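Local atomic coordinates of tyrosinase (Burkholderia thailandensis, PDB entry 5ZRD), a protein that catalyses, as a dicopper monooxygenase, the hydroxylation of monophenols to catechols, and probably their further oxidation to quinones, working efficiently at acidic pH. Residues A[437-450]-A[497-510]. Numbering follows the deposited sequence.
Sequences IQGSFIMKAYASVT and DVPKAKFRVEFIHR
With CG set between its backbone N and carbonyl carbon (chi1 68°) and the chain bent at chi3, Arg504 folds its guanidinium over one face of the Tyr446 ring. Tyr446 carries that ring anti to its carbonyl carbon, and the two planes lie 11° apart in a cation-pi stack, Arg504 NH2 resting 3.6 Å from Tyr446 CG; a salt bridge from Arg504 NH2 to Glu458 helps hold the guanidinium there. Glu506 comes to the edge of the same ring, its OE1 3.2 Å from Tyr446 OH, which hydrogen-bonds to Gly291 O. Alongside, Lys444 lays CD 3.5 Å from Glu506 OE1, while its ammonium hydrogen-bonds to Tyr289 O, beyond salt-bridge distance of the carboxylate but probably still attracted by it. Beneath these groups the strands run antiparallel, paired by reciprocal backbone hydrogen bonds from Ile442–Ile508 to Ser448–Lys502. At the far end the bent Lys502 chain crosses to Thr450, Lys502 NZ to Thr450 OG1 2.9 Å. On the opposite face contacts are mainly apolar: Met443 CG lies 3.5 Å from Phe507 CE2 in an oblique Met-aromatic contact, Phe441 CD2 meets the edge of that ring, and Ala447 CB packs against Phe503 CE1 at 3.6 Å. Where strand 441-450 begins and strand 502-509 ends, toward the dicopper centre, a water accepts from Arg510 N and lies 2.7 Å from both Gln438 O and Ser440 O. The two are the central strands of a four-stranded mixed sheet, flanked by strands 456-466 and 295-297, while strand 531-534 packs on Phe503 and Val505.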
loop_
_atom_site.group_PDB
_atom_site.type_symbol
_atom_site.label_atom_id
_atom_site.label_comp_id
_atom_site.label_asym_id
_atom_site.label_seq_id
_atom_site.Cartn_x
_atom_site.Cartn_y
_atom_site.Cartn_z
ATOM N N ILE A 437 -23.217 4.135 3.794
ATOM C CA ILE A 437 -24.067 5.317 3.589
ATOM C C ILE A 437 -23.246 6.542 3.117
ATOM O O ILE A 437 -22.105 6.793 3.519
ATOM C CB ILE A 437 -24.872 5.583 4.880
ATOM C CG1 ILE A 437 -25.861 6.745 4.730
ATOM C CG2 ILE A 437 -23.942 5.771 6.077
ATOM C CD1 ILE A 437 -27.116 6.404 3.948
ATOM N N GLN A 438 -23.899 7.314 2.259
ATOM C CA GLN A 438 -23.409 8.506 1.637
ATOM C C GLN A 438 -24.152 9.696 2.271
ATOM O O GLN A 438 -25.372 9.840 2.094
ATOM C CB GLN A 438 -23.674 8.308 0.130
ATOM C CG GLN A 438 -22.916 9.191 -0.863
ATOM C CD GLN A 438 -21.424 9.248 -0.665
ATOM O OE1 GLN A 438 -20.938 9.881 0.274
ATOM N NE2 GLN A 438 -20.684 8.617 -1.561
ATOM N N GLY A 439 -23.478 10.528 3.062
ATOM C CA GLY A 439 -24.093 11.760 3.546
ATOM C C GLY A 439 -24.908 11.606 4.834
ATOM O O GLY A 439 -25.070 10.521 5.373
ATOM N N SER A 440 -25.479 12.718 5.284
ATOM C CA SER A 440 -26.228 12.796 6.545
ATOM C C SER A 440 -27.570 12.075 6.406
ATOM O O SER A 440 -28.005 11.820 5.270
ATOM C CB SER A 440 -26.436 14.240 6.951
ATOM O OG SER A 440 -25.190 14.921 7.104
ATOM N N PHE A 441 -28.195 11.727 7.541
ATOM C CA PHE A 441 -29.498 11.036 7.532
ATOM C C PHE A 441 -30.220 11.198 8.872
ATOM O O PHE A 441 -29.634 11.525 9.891
ATOM C CB PHE A 441 -29.381 9.568 7.107
ATOM C CG PHE A 441 -28.641 8.634 8.017
ATOM C CD1 PHE A 441 -27.269 8.510 7.943
ATOM C CD2 PHE A 441 -29.316 7.822 8.905
ATOM C CE1 PHE A 441 -26.578 7.645 8.787
ATOM C CE2 PHE A 441 -28.631 6.955 9.750
ATOM C CZ PHE A 441 -27.264 6.855 9.679
ATOM N N ILE A 442 -31.542 11.027 8.809
ATOM C CA ILE A 442 -32.406 11.160 9.953
ATOM C C ILE A 442 -33.140 9.836 10.157
ATOM O O ILE A 442 -33.526 9.200 9.190
ATOM C CB ILE A 442 -33.410 12.303 9.785
ATOM C CG1 ILE A 442 -32.729 13.618 9.388
ATOM C CG2 ILE A 442 -34.238 12.432 11.057
ATOM C CD1 ILE A 442 -33.690 14.677 8.894
ATOM N N MET A 443 -33.250 9.429 11.430
ATOM C CA MET A 443 -34.079 8.317 11.857
ATOM C C MET A 443 -35.271 8.918 12.608
ATOM O O MET A 443 -35.064 9.753 13.478
ATOM C CB MET A 443 -33.316 7.364 12.779
ATOM C CG MET A 443 -32.166 6.710 12.114
ATOM S SD MET A 443 -31.168 5.677 13.221
ATOM C CE MET A 443 -32.434 4.561 13.824
ATOM N N LYS A 444 -36.489 8.544 12.210
ATOM C CA LYS A 444 -37.731 8.985 12.850
ATOM C C LYS A 444 -38.448 7.731 13.349
ATOM O O LYS A 444 -38.569 6.774 12.601
ATOM C CB LYS A 444 -38.596 9.761 11.856
ATOM C CG LYS A 444 -38.183 11.206 11.631
ATOM C CD LYS A 444 -39.137 11.948 10.747
ATOM C CE LYS A 444 -40.056 12.865 11.522
ATOM N NZ LYS A 444 -40.952 13.628 10.621
ATOM N N ALA A 445 -38.809 7.673 14.623
ATOM C CA ALA A 445 -39.353 6.429 15.178
ATOM C C ALA A 445 -40.852 6.599 15.426
ATOM O O ALA A 445 -41.290 7.659 15.858
ATOM C CB ALA A 445 -38.612 6.035 16.432
ATOM N N TYR A 446 -41.610 5.542 15.135
ATOM C CA TYR A 446 -43.057 5.506 15.317
ATOM C C TYR A 446 -43.485 4.213 16.025
ATOM O O TYR A 446 -42.889 3.139 15.873
ATOM C CB TYR A 446 -43.780 5.596 13.969
ATOM C CG TYR A 446 -43.500 6.867 13.227
ATOM C CD1 TYR A 446 -44.257 8.004 13.431
ATOM C CD2 TYR A 446 -42.425 6.961 12.365
ATOM C CE1 TYR A 446 -43.987 9.193 12.762
ATOM C CE2 TYR A 446 -42.135 8.138 11.691
ATOM C CZ TYR A 446 -42.916 9.262 11.888
ATOM O OH TYR A 446 -42.623 10.424 11.233
ATOM N N ALA A 447 -44.564 4.325 16.777
ATOM C CA ALA A 447 -45.256 3.150 17.325
ATOM C C ALA A 447 -46.730 3.185 16.870
ATOM O O ALA A 447 -47.429 4.224 16.966
ATOM C CB ALA A 447 -45.111 3.117 18.838
ATOM N N SER A 448 -47.201 2.078 16.326
ATOM C CA SER A 448 -48.622 2.015 16.003
ATOM C C SER A 448 -49.291 0.868 16.780
ATOM O O SER A 448 -48.707 -0.231 16.947
ATOM C CB SER A 448 -48.847 1.905 14.526
ATOM O OG SER A 448 -48.326 0.686 14.057
ATOM N N VAL A 449 -50.488 1.180 17.298
ATOM C CA VAL A 449 -51.299 0.220 18.018
ATOM C C VAL A 449 -52.703 0.178 17.396
ATOM O O VAL A 449 -53.374 1.191 17.211
ATOM C CB VAL A 449 -51.309 0.452 19.546
ATOM C CG1 VAL A 449 -50.625 1.737 19.984
ATOM C CG2 VAL A 449 -52.695 0.331 20.152
ATOM N N THR A 450 -53.087 -1.044 17.060
ATOM C CA THR A 450 -54.364 -1.398 16.501
ATOM C C THR A 450 -55.243 -1.947 17.630
ATOM O O THR A 450 -54.989 -3.041 18.107
ATOM C CB THR A 450 -54.143 -2.429 15.391
ATOM O OG1 THR A 450 -53.203 -1.857 14.486
ATOM C CG2 THR A 450 -55.400 -2.804 14.642
ATOM N N ASP A 497 -50.080 0.697 26.653
ATOM C CA ASP A 497 -50.064 0.448 25.215
ATOM C C ASP A 497 -48.711 -0.053 24.664
ATOM O O ASP A 497 -48.658 -0.560 23.536
ATOM C CB ASP A 497 -50.429 1.713 24.449
ATOM C CG ASP A 497 -51.949 1.925 24.255
ATOM O OD1 ASP A 497 -52.796 1.094 24.626
ATOM O OD2 ASP A 497 -52.259 2.982 23.672
ATOM N N VAL A 498 -47.624 0.048 25.437
ATOM C CA VAL A 498 -46.293 -0.336 24.921
ATOM C C VAL A 498 -46.294 -1.776 24.422
ATOM O O VAL A 498 -45.840 -2.009 23.307
ATOM C CB VAL A 498 -45.166 -0.113 25.941
ATOM C CG1 VAL A 498 -43.882 -0.811 25.523
ATOM C CG2 VAL A 498 -44.921 1.380 26.119
ATOM N N PRO A 499 -46.822 -2.730 25.210
ATOM C CA PRO A 499 -46.769 -4.109 24.726
ATOM C C PRO A 499 -47.577 -4.368 23.447
ATOM O O PRO A 499 -47.322 -5.340 22.798
ATOM C CB PRO A 499 -47.355 -4.961 25.837
ATOM C CG PRO A 499 -47.186 -4.096 27.053
ATOM C CD PRO A 499 -47.397 -2.688 26.554
ATOM N N LYS A 500 -48.498 -3.505 23.074
ATOM C CA LYS A 500 -49.293 -3.754 21.892
ATOM C C LYS A 500 -48.709 -3.031 20.667
ATOM O O LYS A 500 -49.348 -3.011 19.607
ATOM C CB LYS A 500 -50.704 -3.209 22.082
ATOM C CG LYS A 500 -51.399 -3.597 23.374
ATOM C CD LYS A 500 -52.767 -2.976 23.415
ATOM C CE LYS A 500 -53.484 -3.112 24.735
ATOM N NZ LYS A 500 -54.365 -1.939 24.932
ATOM N N ALA A 501 -47.525 -2.430 20.797
ATOM C CA ALA A 501 -47.021 -1.495 19.772
ATOM C C ALA A 501 -46.216 -2.240 18.711
ATOM O O ALA A 501 -45.499 -3.216 19.015
ATOM C CB ALA A 501 -46.188 -0.413 20.411
ATOM N N LYS A 502 -46.433 -1.820 17.461
ATOM C CA LYS A 502 -45.589 -2.233 16.345
ATOM C C LYS A 502 -44.737 -1.019 15.981
ATOM O O LYS A 502 -45.265 0.062 15.734
ATOM C CB LYS A 502 -46.423 -2.770 15.179
ATOM C CG LYS A 502 -47.145 -4.093 15.462
ATOM C CD LYS A 502 -48.593 -4.147 14.936
ATOM C CE LYS A 502 -49.618 -3.476 15.842
ATOM N NZ LYS A 502 -50.412 -2.437 15.133
ATOM N N PHE A 503 -43.429 -1.198 16.094
ATOM C CA PHE A 503 -42.492 -0.108 15.927
ATOM C C PHE A 503 -41.966 -0.092 14.489
ATOM O O PHE A 503 -41.805 -1.122 13.871
ATOM C CB PHE A 503 -41.328 -0.211 16.920
ATOM C CG PHE A 503 -41.742 -0.185 18.359
ATOM C CD1 PHE A 503 -42.244 0.977 18.923
ATOM C CD2 PHE A 503 -41.620 -1.321 19.146
ATOM C CE1 PHE A 503 -42.628 0.998 20.246
ATOM C CE2 PHE A 503 -42.008 -1.302 20.473
ATOM C CZ PHE A 503 -42.507 -0.140 21.022
ATOM N N ARG A 504 -41.635 1.103 14.008
ATOM C CA ARG A 504 -40.910 1.242 12.754
ATOM C C ARG A 504 -40.027 2.496 12.827
ATOM O O ARG A 504 -40.296 3.413 13.597
ATOM C CB ARG A 504 -41.907 1.326 11.589
ATOM C CG ARG A 504 -42.718 2.608 11.613
ATOM C CD ARG A 504 -43.893 2.586 10.655
ATOM N NE ARG A 504 -43.622 3.466 9.543
ATOM C CZ ARG A 504 -43.990 4.738 9.488
ATOM N NH1 ARG A 504 -43.458 5.533 8.572
ATOM N NH2 ARG A 504 -44.875 5.206 10.351
ATOM N N VAL A 505 -39.000 2.544 11.982
ATOM C CA VAL A 505 -38.201 3.745 11.820
ATOM C C VAL A 505 -38.295 4.170 10.353
ATOM O O VAL A 505 -38.158 3.363 9.495
ATOM C CB VAL A 505 -36.729 3.526 12.215
ATOM C CG1 VAL A 505 -36.568 3.245 13.690
ATOM C CG2 VAL A 505 -36.086 2.422 11.398
ATOM N N GLU A 506 -38.507 5.444 10.117
ATOM C CA GLU A 506 -38.435 6.078 8.805
ATOM C C GLU A 506 -37.028 6.682 8.696
ATOM O O GLU A 506 -36.636 7.487 9.551
ATOM C CB GLU A 506 -39.542 7.140 8.711
ATOM C CG GLU A 506 -39.457 8.105 7.533
ATOM C CD GLU A 506 -40.290 9.388 7.625
ATOM O OE1 GLU A 506 -40.869 9.655 8.715
ATOM O OE2 GLU A 506 -40.342 10.144 6.606
ATOM N N PHE A 507 -36.257 6.255 7.697
ATOM C CA PHE A 507 -35.003 6.919 7.354
ATOM C C PHE A 507 -35.244 8.031 6.334
ATOM O O PHE A 507 -35.978 7.853 5.357
ATOM C CB PHE A 507 -34.000 5.930 6.781
ATOM C CG PHE A 507 -33.478 4.967 7.801
ATOM C CD1 PHE A 507 -34.121 3.770 8.027
ATOM C CD2 PHE A 507 -32.353 5.276 8.548
ATOM C CE1 PHE A 507 -33.630 2.888 8.978
ATOM C CE2 PHE A 507 -31.860 4.390 9.493
ATOM C CZ PHE A 507 -32.499 3.196 9.704
ATOM N N ILE A 508 -34.650 9.187 6.582
ATOM C CA ILE A 508 -34.614 10.222 5.582
ATOM C C ILE A 508 -33.143 10.447 5.226
ATOM O O ILE A 508 -32.359 10.839 6.096
ATOM C CB ILE A 508 -35.295 11.504 6.092
ATOM C CG1 ILE A 508 -36.731 11.242 6.566
ATOM C CG2 ILE A 508 -35.238 12.594 5.033
ATOM C CD1 ILE A 508 -37.350 12.422 7.301
ATOM N N HIS A 509 -32.780 10.203 3.973
ATOM C CA HIS A 509 -31.380 10.116 3.630
ATOM C C HIS A 509 -31.109 10.809 2.291
ATOM O O HIS A 509 -32.020 11.222 1.589
ATOM C CB HIS A 509 -30.951 8.661 3.631
ATOM C CG HIS A 509 -31.762 7.843 2.708
ATOM N ND1 HIS A 509 -31.372 7.625 1.408
ATOM C CD2 HIS A 509 -32.962 7.244 2.866
ATOM C CE1 HIS A 509 -32.285 6.883 0.806
ATOM N NE2 HIS A 509 -33.280 6.640 1.678
ATOM N N ARG A 510 -29.838 10.956 1.964
ATOM C CA ARG A 510 -29.449 11.603 0.701
ATOM C C ARG A 510 -29.636 10.653 -0.497
ATOM O O ARG A 510 -29.736 11.099 -1.650
ATOM C CB ARG A 510 -27.998 12.053 0.794
ATOM C CG ARG A 510 -27.713 13.021 1.935
ATOM C CD ARG A 510 -28.473 14.300 1.757
ATOM N NE ARG A 510 -27.862 15.468 2.386
ATOM C CZ ARG A 510 -28.383 16.676 2.306
ATOM N NH1 ARG A 510 -29.606 16.816 1.813
ATOM N NH2 ARG A 510 -27.686 17.732 2.687
HETATM O O HOH W 1 -27.660 9.884 3.489
#